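Phosphohistidine phosphatase SixA (Escherichia coli, PDB 1UJC) removes the phosphoryl group from phosphohistidine in the HPt domain of the ArcB sensor, acting in a multistep His-Asp phosphorelay. Local coordinates at residues Leu115-Glu123 with Val136-Phe146; Pro126-Ser135 with Thr145-Cys153. All coordinates share one frame; numbering follows the deposited sequence.

How the contacts relate
From the N terminus, strand 2-7 takes its place in the central sheet, where strand 133-138 later pairs beside it. The chain then runs down helix 111-119, turns at Cys-120 to Glu-123, passes through the loop from Pro-126 into strand 133-138, reverses at Asp-139 to Gly-142 and returns along strand 144-150. Contact 1 closes the loop from the helix end to the turn end of this hairpin; contact 2 closes the hairpin itself, with the loop leading into it. Their segments alternate, so the two loops cross, sharing Thr-145 and Phe-146. Val-116 packs on Pro-126 and Ala-134, while Thr-137 OG1 probably bonds to Asn-147 OD1. Together they tie the helix to the sheet's antiparallel edge.

Contact 1. Residues Leu115-Glu123 with Val136-Phe146; sequences LVAELCPGE and VTLDESGNGTF
Val-116 turns CG1 (chi1 173°), and Phe-146 turns CG, opposite the backbone N, which brings the methyl over the ring. Val-116 CG1 sits over the ring centre, 4.0 Å from Phe-146 CG, and lies 12° off the ring normal, which meets the geometry of a CH-pi contact. Glu-123 comes to the same ring from its edge. Its chain bends at chi2, and the carboxylate stands nearly perpendicular to the ring plane with Glu-123 OE1 3.6 Å from Phe-146 CD2, while OE2 accepts a bond from a water that in turn accepts from Phe-146 N. With an alanine here instead of Glu-123, the water is likely to lose its carboxylate acceptor and the ring edge its polar neighbour.

Next to Phe-146 CB, Cys-120 packs its sulfur against the hairpin, SG lying 3.6 Å from Val-136 CG1. Leu-119 extends this apolar layer, its two methyl branches reaching Val-136 and Leu-138. The direct hydrogen bond between the segments is Gly-144 N to Leu-119 O, 2.9 Å long and bent to 137° at the hydrogen. Gly-144 suits this close approach, since a CB there would clash with Leu-119 O. A second water bridges Pro-121 O and Gly-144 O by donating to both.

At the hairpin tip, Asp-139 OD2 accepts from Ser-141 N and Asn-143 N on opposite faces of its carboxylate plane; the first bond makes an Asx turn within the type I turn Asp-139 to Gly-142. The evidence thus describes a helix C-terminus packed on an antiparallel beta hairpin, at the edge of the central mixed sheet of the alpha-beta fold of the histidine phosphatase superfamily.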
loop_
_atom_site.group_PDB
_atom_site.type_symbol
_atom_site.label_atom_id
_atom_site.label_comp_id
_atom_site.label_asym_id
_atom_site.label_seq_id
_atom_site.Cartn_x
_atom_site.Cartn_y
_atom_site.Cartn_z
ATOM N N LEU A 115 6.568 -3.258 -7.649
ATOM C CA LEU A 115 6.571 -1.814 -7.453
ATOM C C LEU A 115 7.812 -1.364 -6.695
ATOM O O LEU A 115 8.453 -0.386 -7.079
ATOM C CB LEU A 115 5.314 -1.373 -6.697
ATOM C CG LEU A 115 5.150 0.135 -6.489
ATOM C CD1 LEU A 115 5.206 0.862 -7.826
ATOM C CD2 LEU A 115 3.826 0.405 -5.802
ATOM N N VAL A 116 8.147 -2.069 -5.614
ATOM C CA VAL A 116 9.329 -1.724 -4.833
ATOM C C VAL A 116 10.590 -1.812 -5.692
ATOM O O VAL A 116 11.435 -0.920 -5.652
ATOM C CB VAL A 116 9.504 -2.656 -3.611
ATOM C CG1 VAL A 116 10.836 -2.371 -2.921
ATOM C CG2 VAL A 116 8.363 -2.450 -2.632
ATOM N N ALA A 117 10.715 -2.890 -6.462
ATOM C CA ALA A 117 11.883 -3.082 -7.325
ATOM C C ALA A 117 11.942 -1.987 -8.381
ATOM O O ALA A 117 12.990 -1.381 -8.601
ATOM C CB ALA A 117 11.827 -4.452 -7.994
ATOM N N GLU A 118 10.807 -1.741 -9.028
ATOM C CA GLU A 118 10.702 -0.711 -10.058
ATOM C C GLU A 118 11.133 0.652 -9.517
ATOM O O GLU A 118 11.820 1.407 -10.198
ATOM C CB GLU A 118 9.260 -0.636 -10.565
ATOM C CG GLU A 118 8.928 0.550 -11.463
ATOM C CD GLU A 118 9.614 0.491 -12.810
ATOM O OE1 GLU A 118 10.030 -0.612 -13.219
ATOM O OE2 GLU A 118 9.720 1.550 -13.470
ATOM N N LEU A 119 10.724 0.958 -8.290
ATOM C CA LEU A 119 11.066 2.233 -7.668
ATOM C C LEU A 119 12.490 2.268 -7.119
ATOM O O LEU A 119 13.149 3.311 -7.135
ATOM C CB LEU A 119 10.092 2.533 -6.522
ATOM C CG LEU A 119 8.599 2.617 -6.844
ATOM C CD1 LEU A 119 7.813 2.652 -5.544
ATOM C CD2 LEU A 119 8.313 3.853 -7.680
ATOM N N CYS A 120 12.970 1.123 -6.646
ATOM C CA CYS A 120 14.294 1.055 -6.038
ATOM C C CYS A 120 15.347 0.241 -6.775
ATOM O O CYS A 120 15.266 -0.982 -6.841
ATOM C CB CYS A 120 14.166 0.517 -4.612
ATOM S SG CYS A 120 12.938 1.384 -3.617
ATOM N N PRO A 121 16.358 0.918 -7.336
ATOM C CA PRO A 121 17.430 0.232 -8.060
ATOM C C PRO A 121 18.165 -0.757 -7.155
ATOM O O PRO A 121 18.376 -0.485 -5.974
ATOM C CB PRO A 121 18.331 1.383 -8.498
ATOM C CG PRO A 121 17.351 2.489 -8.734
ATOM C CD PRO A 121 16.453 2.377 -7.522
ATOM N N GLY A 122 18.540 -1.905 -7.711
ATOM C CA GLY A 122 19.269 -2.904 -6.944
ATOM C C GLY A 122 18.439 -3.823 -6.068
ATOM O O GLY A 122 18.974 -4.744 -5.452
ATOM N N GLU A 123 17.134 -3.589 -6.013
ATOM C CA GLU A 123 16.260 -4.409 -5.183
ATOM C C GLU A 123 15.476 -5.424 -5.995
ATOM O O GLU A 123 15.017 -5.130 -7.097
ATOM C CB GLU A 123 15.254 -3.531 -4.430
ATOM C CG GLU A 123 15.854 -2.480 -3.521
ATOM C CD GLU A 123 16.570 -3.069 -2.319
ATOM O OE1 GLU A 123 16.290 -4.238 -1.957
ATOM O OE2 GLU A 123 17.399 -2.348 -1.727
ATOM N N VAL A 136 9.414 3.190 1.329
ATOM C CA VAL A 136 10.303 3.609 0.260
ATOM C C VAL A 136 10.406 5.120 0.226
ATOM O O VAL A 136 9.394 5.809 0.228
ATOM C CB VAL A 136 9.770 3.147 -1.117
ATOM C CG1 VAL A 136 10.616 3.738 -2.234
ATOM C CG2 VAL A 136 9.766 1.623 -1.192
ATOM N N THR A 137 11.627 5.636 0.202
ATOM C CA THR A 137 11.815 7.074 0.111
ATOM C C THR A 137 12.092 7.341 -1.359
ATOM O O THR A 137 13.083 6.855 -1.904
ATOM C CB THR A 137 13.003 7.548 0.948
ATOM O OG1 THR A 137 12.723 7.325 2.334
ATOM C CG2 THR A 137 13.260 9.031 0.709
ATOM N N LEU A 138 11.205 8.094 -1.999
ATOM C CA LEU A 138 11.338 8.395 -3.420
ATOM C C LEU A 138 11.711 9.848 -3.678
ATOM O O LEU A 138 11.124 10.766 -3.095
ATOM C CB LEU A 138 10.026 8.075 -4.136
ATOM C CG LEU A 138 9.953 8.167 -5.663
ATOM C CD1 LEU A 138 10.866 7.124 -6.313
ATOM C CD2 LEU A 138 8.513 7.939 -6.091
ATOM N N ASP A 139 12.685 10.060 -4.555
ATOM C CA ASP A 139 13.087 11.415 -4.882
ATOM C C ASP A 139 12.444 11.862 -6.195
ATOM O O ASP A 139 11.791 11.075 -6.888
ATOM C CB ASP A 139 14.621 11.549 -4.919
ATOM C CG ASP A 139 15.254 10.954 -6.164
ATOM O OD1 ASP A 139 16.494 10.761 -6.139
ATOM O OD2 ASP A 139 14.544 10.695 -7.158
ATOM N N GLU A 140 12.630 13.133 -6.516
ATOM C CA GLU A 140 12.048 13.744 -7.703
ATOM C C GLU A 140 12.412 13.113 -9.052
ATOM O O GLU A 140 11.679 13.262 -10.031
ATOM C CB GLU A 140 12.395 15.231 -7.702
ATOM C CG GLU A 140 12.226 15.899 -6.326
ATOM C CD GLU A 140 13.318 15.513 -5.318
ATOM O OE1 GLU A 140 14.511 15.577 -5.687
ATOM O OE2 GLU A 140 12.989 15.161 -4.156
ATOM N N SER A 141 13.531 12.399 -9.104
ATOM C CA SER A 141 13.955 11.762 -10.344
ATOM C C SER A 141 13.493 10.314 -10.422
ATOM O O SER A 141 13.939 9.557 -11.281
ATOM C CB SER A 141 15.476 11.845 -10.486
ATOM O OG SER A 141 15.878 13.197 -10.634
ATOM N N GLY A 142 12.592 9.936 -9.519
ATOM C CA GLY A 142 12.070 8.580 -9.511
ATOM C C GLY A 142 12.988 7.567 -8.857
ATOM O O GLY A 142 12.770 6.367 -8.974
ATOM N N ASN A 143 14.015 8.044 -8.162
ATOM C CA ASN A 143 14.950 7.145 -7.507
ATOM C C ASN A 143 14.499 6.872 -6.075
ATOM O O ASN A 143 14.450 7.780 -5.239
ATOM C CB ASN A 143 16.352 7.748 -7.518
ATOM C CG ASN A 143 17.424 6.711 -7.765
ATOM O OD1 ASN A 143 18.607 7.039 -7.911
ATOM N ND2 ASN A 143 17.018 5.447 -7.821
ATOM N N GLY A 144 14.170 5.618 -5.797
ATOM C CA GLY A 144 13.704 5.262 -4.475
ATOM C C GLY A 144 14.641 4.370 -3.696
ATOM O O GLY A 144 15.395 3.581 -4.265
ATOM N N THR A 145 14.576 4.504 -2.379
ATOM C CA THR A 145 15.391 3.725 -1.462
ATOM C C THR A 145 14.464 2.853 -0.618
ATOM O O THR A 145 13.503 3.356 -0.034
ATOM C CB THR A 145 16.181 4.650 -0.529
ATOM O OG1 THR A 145 17.149 5.376 -1.293
ATOM C CG2 THR A 145 16.877 3.854 0.550
ATOM N N PHE A 146 14.753 1.554 -0.566
ATOM C CA PHE A 146 13.960 0.603 0.214
ATOM C C PHE A 146 14.440 0.646 1.669
ATOM O O PHE A 146 15.466 0.059 2.017
ATOM C CB PHE A 146 14.125 -0.803 -0.377
ATOM C CG PHE A 146 13.243 -1.848 0.249
ATOM C CD1 PHE A 146 12.075 -1.497 0.920
ATOM C CD2 PHE A 146 13.570 -3.196 0.132
ATOM C CE1 PHE A 146 11.245 -2.464 1.465
ATOM C CE2 PHE A 146 12.744 -4.181 0.673
ATOM C CZ PHE A 146 11.577 -3.813 1.344
HETATM O O HOH W 1 14.094 3.867 -10.310
HETATM O O HOH W 2 17.762 1.714 -4.327
HETATM O O HOH W 3 17.401 0.322 -1.726
#

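Contact 2. Residues Pro126-Ser135 with Thr145-Cys153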
loop_
_atom_site.group_PDB
_atom_site.type_symbol
_atom_site.label_atom_id
_atom_site.label_comp_id
_atom_site.label_asym_id
_atom_site.label_seq_id
_atom_site.Cartn_x
_atom_site.Cartn_y
_atom_site.Cartn_z
ATOM N N PRO A 126 10.413 -7.821 -3.146
ATOM C CA PRO A 126 10.351 -8.453 -1.820
ATOM C C PRO A 126 9.047 -9.225 -1.602
ATOM O O PRO A 126 8.076 -9.043 -2.339
ATOM C CB PRO A 126 10.507 -7.270 -0.865
ATOM C CG PRO A 126 9.868 -6.136 -1.623
ATOM C CD PRO A 126 10.359 -6.351 -3.044
ATOM N N MET A 127 9.045 -10.091 -0.589
ATOM C CA MET A 127 7.880 -10.904 -0.234
ATOM C C MET A 127 6.933 -10.123 0.696
ATOM O O MET A 127 7.354 -9.606 1.734
ATOM C CB MET A 127 8.347 -12.187 0.463
ATOM C CG MET A 127 7.227 -13.042 1.046
ATOM S SD MET A 127 6.353 -14.023 -0.183
ATOM C CE MET A 127 7.468 -15.480 -0.334
ATOM N N PHE A 128 5.657 -10.064 0.322
ATOM C CA PHE A 128 4.629 -9.344 1.074
ATOM C C PHE A 128 3.560 -10.246 1.707
ATOM O O PHE A 128 2.823 -10.921 0.995
ATOM C CB PHE A 128 3.894 -8.369 0.144
ATOM C CG PHE A 128 4.533 -7.013 0.026
ATOM C CD1 PHE A 128 4.211 -5.999 0.926
ATOM C CD2 PHE A 128 5.415 -6.733 -1.010
ATOM C CE1 PHE A 128 4.755 -4.725 0.787
ATOM C CE2 PHE A 128 5.965 -5.460 -1.156
ATOM C CZ PHE A 128 5.634 -4.458 -0.258
ATOM N N THR A 129 3.467 -10.259 3.032
ATOM C CA THR A 129 2.418 -11.045 3.682
ATOM C C THR A 129 1.235 -10.072 3.725
ATOM O O THR A 129 1.431 -8.867 3.556
ATOM C CB THR A 129 2.803 -11.445 5.114
ATOM O OG1 THR A 129 2.832 -10.282 5.948
ATOM C CG2 THR A 129 4.182 -12.103 5.125
ATOM N N THR A 130 0.016 -10.564 3.939
ATOM C CA THR A 130 -1.130 -9.655 3.965
ATOM C C THR A 130 -0.976 -8.554 5.021
ATOM O O THR A 130 -0.501 -8.803 6.127
ATOM C CB THR A 130 -2.465 -10.414 4.196
ATOM O OG1 THR A 130 -2.355 -11.251 5.353
ATOM C CG2 THR A 130 -2.813 -11.268 2.984
ATOM N N SER A 131 -1.372 -7.337 4.654
ATOM C CA SER A 131 -1.288 -6.168 5.531
ATOM C C SER A 131 0.137 -5.664 5.759
ATOM O O SER A 131 0.333 -4.656 6.433
ATOM C CB SER A 131 -1.941 -6.455 6.888
ATOM O OG SER A 131 -3.345 -6.612 6.772
ATOM N N ALA A 132 1.126 -6.359 5.203
ATOM C CA ALA A 132 2.525 -5.955 5.356
ATOM C C ALA A 132 2.766 -4.620 4.655
ATOM O O ALA A 132 2.126 -4.316 3.652
ATOM C CB ALA A 132 3.448 -7.023 4.777
ATOM N N ILE A 133 3.699 -3.832 5.175
ATOM C CA ILE A 133 3.988 -2.528 4.593
ATOM C C ILE A 133 5.462 -2.309 4.278
ATOM O O ILE A 133 6.336 -2.583 5.100
ATOM C CB ILE A 133 3.533 -1.390 5.531
ATOM C CG1 ILE A 133 2.013 -1.421 5.695
ATOM C CG2 ILE A 133 3.968 -0.039 4.973
ATOM C CD1 ILE A 133 1.489 -0.399 6.682
ATOM N N ALA A 134 5.725 -1.803 3.080
ATOM C CA ALA A 134 7.089 -1.516 2.663
ATOM C C ALA A 134 7.263 -0.006 2.636
ATOM O O ALA A 134 6.397 0.719 2.144
ATOM C CB ALA A 134 7.351 -2.099 1.287
ATOM N N SER A 135 8.380 0.462 3.179
ATOM C CA SER A 135 8.687 1.886 3.214
ATOM C C SER A 135 9.729 2.212 2.164
ATOM O O SER A 135 10.795 1.603 2.123
ATOM C CB SER A 135 9.227 2.292 4.580
ATOM O OG SER A 135 9.883 3.542 4.487
ATOM N N THR A 145 14.576 4.504 -2.379
ATOM C CA THR A 145 15.391 3.725 -1.462
ATOM C C THR A 145 14.464 2.853 -0.618
ATOM O O THR A 145 13.503 3.356 -0.034
ATOM C CB THR A 145 16.181 4.650 -0.529
ATOM O OG1 THR A 145 17.149 5.376 -1.293
ATOM C CG2 THR A 145 16.877 3.854 0.550
ATOM N N PHE A 146 14.753 1.554 -0.566
ATOM C CA PHE A 146 13.960 0.603 0.214
ATOM C C PHE A 146 14.440 0.646 1.669
ATOM O O PHE A 146 15.466 0.059 2.017
ATOM C CB PHE A 146 14.125 -0.803 -0.377
ATOM C CG PHE A 146 13.243 -1.848 0.249
ATOM C CD1 PHE A 146 12.075 -1.497 0.920
ATOM C CD2 PHE A 146 13.570 -3.196 0.132
ATOM C CE1 PHE A 146 11.245 -2.464 1.465
ATOM C CE2 PHE A 146 12.744 -4.181 0.673
ATOM C CZ PHE A 146 11.577 -3.813 1.344
ATOM N N ASN A 147 13.687 1.355 2.504
ATOM C CA ASN A 147 14.023 1.531 3.914
ATOM C C ASN A 147 13.818 0.283 4.760
ATOM O O ASN A 147 14.769 -0.258 5.317
ATOM C CB ASN A 147 13.197 2.683 4.482
ATOM C CG ASN A 147 13.335 3.945 3.660
ATOM O OD1 ASN A 147 12.365 4.679 3.454
ATOM N ND2 ASN A 147 14.547 4.207 3.183
ATOM N N TRP A 148 12.575 -0.167 4.864
ATOM C CA TRP A 148 12.267 -1.354 5.650
ATOM C C TRP A 148 10.936 -1.970 5.254
ATOM O O TRP A 148 10.227 -1.463 4.385
ATOM C CB TRP A 148 12.246 -1.018 7.147
ATOM C CG TRP A 148 11.534 0.271 7.480
ATOM C CD1 TRP A 148 12.108 1.485 7.718
ATOM C CD2 TRP A 148 10.118 0.470 7.590
ATOM N NE1 TRP A 148 11.140 2.428 7.971
ATOM C CE2 TRP A 148 9.910 1.831 7.896
ATOM C CE3 TRP A 148 9.007 -0.370 7.458
ATOM C CZ2 TRP A 148 8.635 2.372 8.073
ATOM C CZ3 TRP A 148 7.738 0.168 7.634
ATOM C CH2 TRP A 148 7.564 1.527 7.939
ATOM N N GLN A 149 10.607 -3.076 5.907
ATOM C CA GLN A 149 9.364 -3.783 5.647
ATOM C C GLN A 149 8.869 -4.309 6.986
ATOM O O GLN A 149 9.638 -4.879 7.757
ATOM C CB GLN A 149 9.631 -4.945 4.699
ATOM C CG GLN A 149 8.408 -5.550 4.075
ATOM C CD GLN A 149 8.677 -6.969 3.633
ATOM O OE1 GLN A 149 9.752 -7.279 3.097
ATOM N NE2 GLN A 149 7.713 -7.841 3.856
ATOM N N MET A 150 7.587 -4.117 7.265
ATOM C CA MET A 150 7.012 -4.566 8.524
ATOM C C MET A 150 5.779 -5.407 8.243
ATOM O O MET A 150 5.000 -5.087 7.353
ATOM C CB MET A 150 6.633 -3.346 9.372
ATOM C CG MET A 150 5.999 -3.663 10.717
ATOM S SD MET A 150 7.106 -4.541 11.833
ATOM C CE MET A 150 8.354 -3.286 12.125
ATOM N N SER A 151 5.598 -6.488 8.994
ATOM C CA SER A 151 4.426 -7.336 8.787
ATOM C C SER A 151 3.717 -7.626 10.108
ATOM O O SER A 151 4.321 -7.536 11.180
ATOM C CB SER A 151 4.830 -8.642 8.088
ATOM O OG SER A 151 5.806 -9.350 8.825
ATOM N N PRO A 152 2.417 -7.967 10.049
ATOM C CA PRO A 152 1.646 -8.260 11.258
ATOM C C PRO A 152 2.327 -9.256 12.196
ATOM O O PRO A 152 2.163 -9.176 13.412
ATOM C CB PRO A 152 0.330 -8.802 10.705
ATOM C CG PRO A 152 0.180 -8.054 9.435
ATOM C CD PRO A 152 1.574 -8.123 8.851
ATOM N N CYS A 153 3.087 -10.192 11.638
ATOM C CA CYS A 153 3.757 -11.179 12.474
ATOM C C CYS A 153 4.962 -10.598 13.205
ATOM O O CYS A 153 5.241 -10.988 14.337
ATOM C CB CYS A 153 4.188 -12.395 11.645
ATOM S SG CYS A 153 5.708 -12.199 10.685
HETATM O O HOH W 4 2.520 -11.431 8.478
#
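Ser-135 lays its CB over one face of the Trp-148 indole, 3.5 Å from the centroid of the six-membered ring and 13° off its normal, a CH-pi contact. Trp-37, from helix 25-40, meets the indole with the ring planes roughly perpendicular. The Phe-146 ring receives Ser-135 O at its edge, in plane, 3.6 Å from Phe-146 CD1, while Ala-134 CB and Pro-126 CB approach obliquely.

With chi1 at 43°, which places CG between the backbone N and the carbonyl carbon, the Trp-148 indole lies across Ser-135 of the facing strand. On Ser-135 the hydroxyl OG lies 2.9 Å from Asn-147 OD1, an oxygen that also bonds to Thr-137 OG1.

These residues belong to an antiparallel beta hairpin at the edge of the mixed sheet. Ile-133 and Met-150 form a hydrogen-bonded pair: Ile-133 N reaches Met-150 O at 2.8 Å, and the reverse bond, Met-150 N to Ile-133 O, measures 2.9 Å. Ala-134 and Gln-149 follow as a non-hydrogen-bonded pair.

Gln-149 then extends across to the incoming loop, where NE2 gives a weak bond to Met-127 O (2.8 Å, 125° at the hydrogen). Farther along, Pro-152 CG packs 3.7 Å from Ser-131 CB, on the type II turn Thr-129 to Ala-132. The side chain of Thr-130 in this turn lies about 5 Å from the bound tungstate and touches Arg-7 of its pocket.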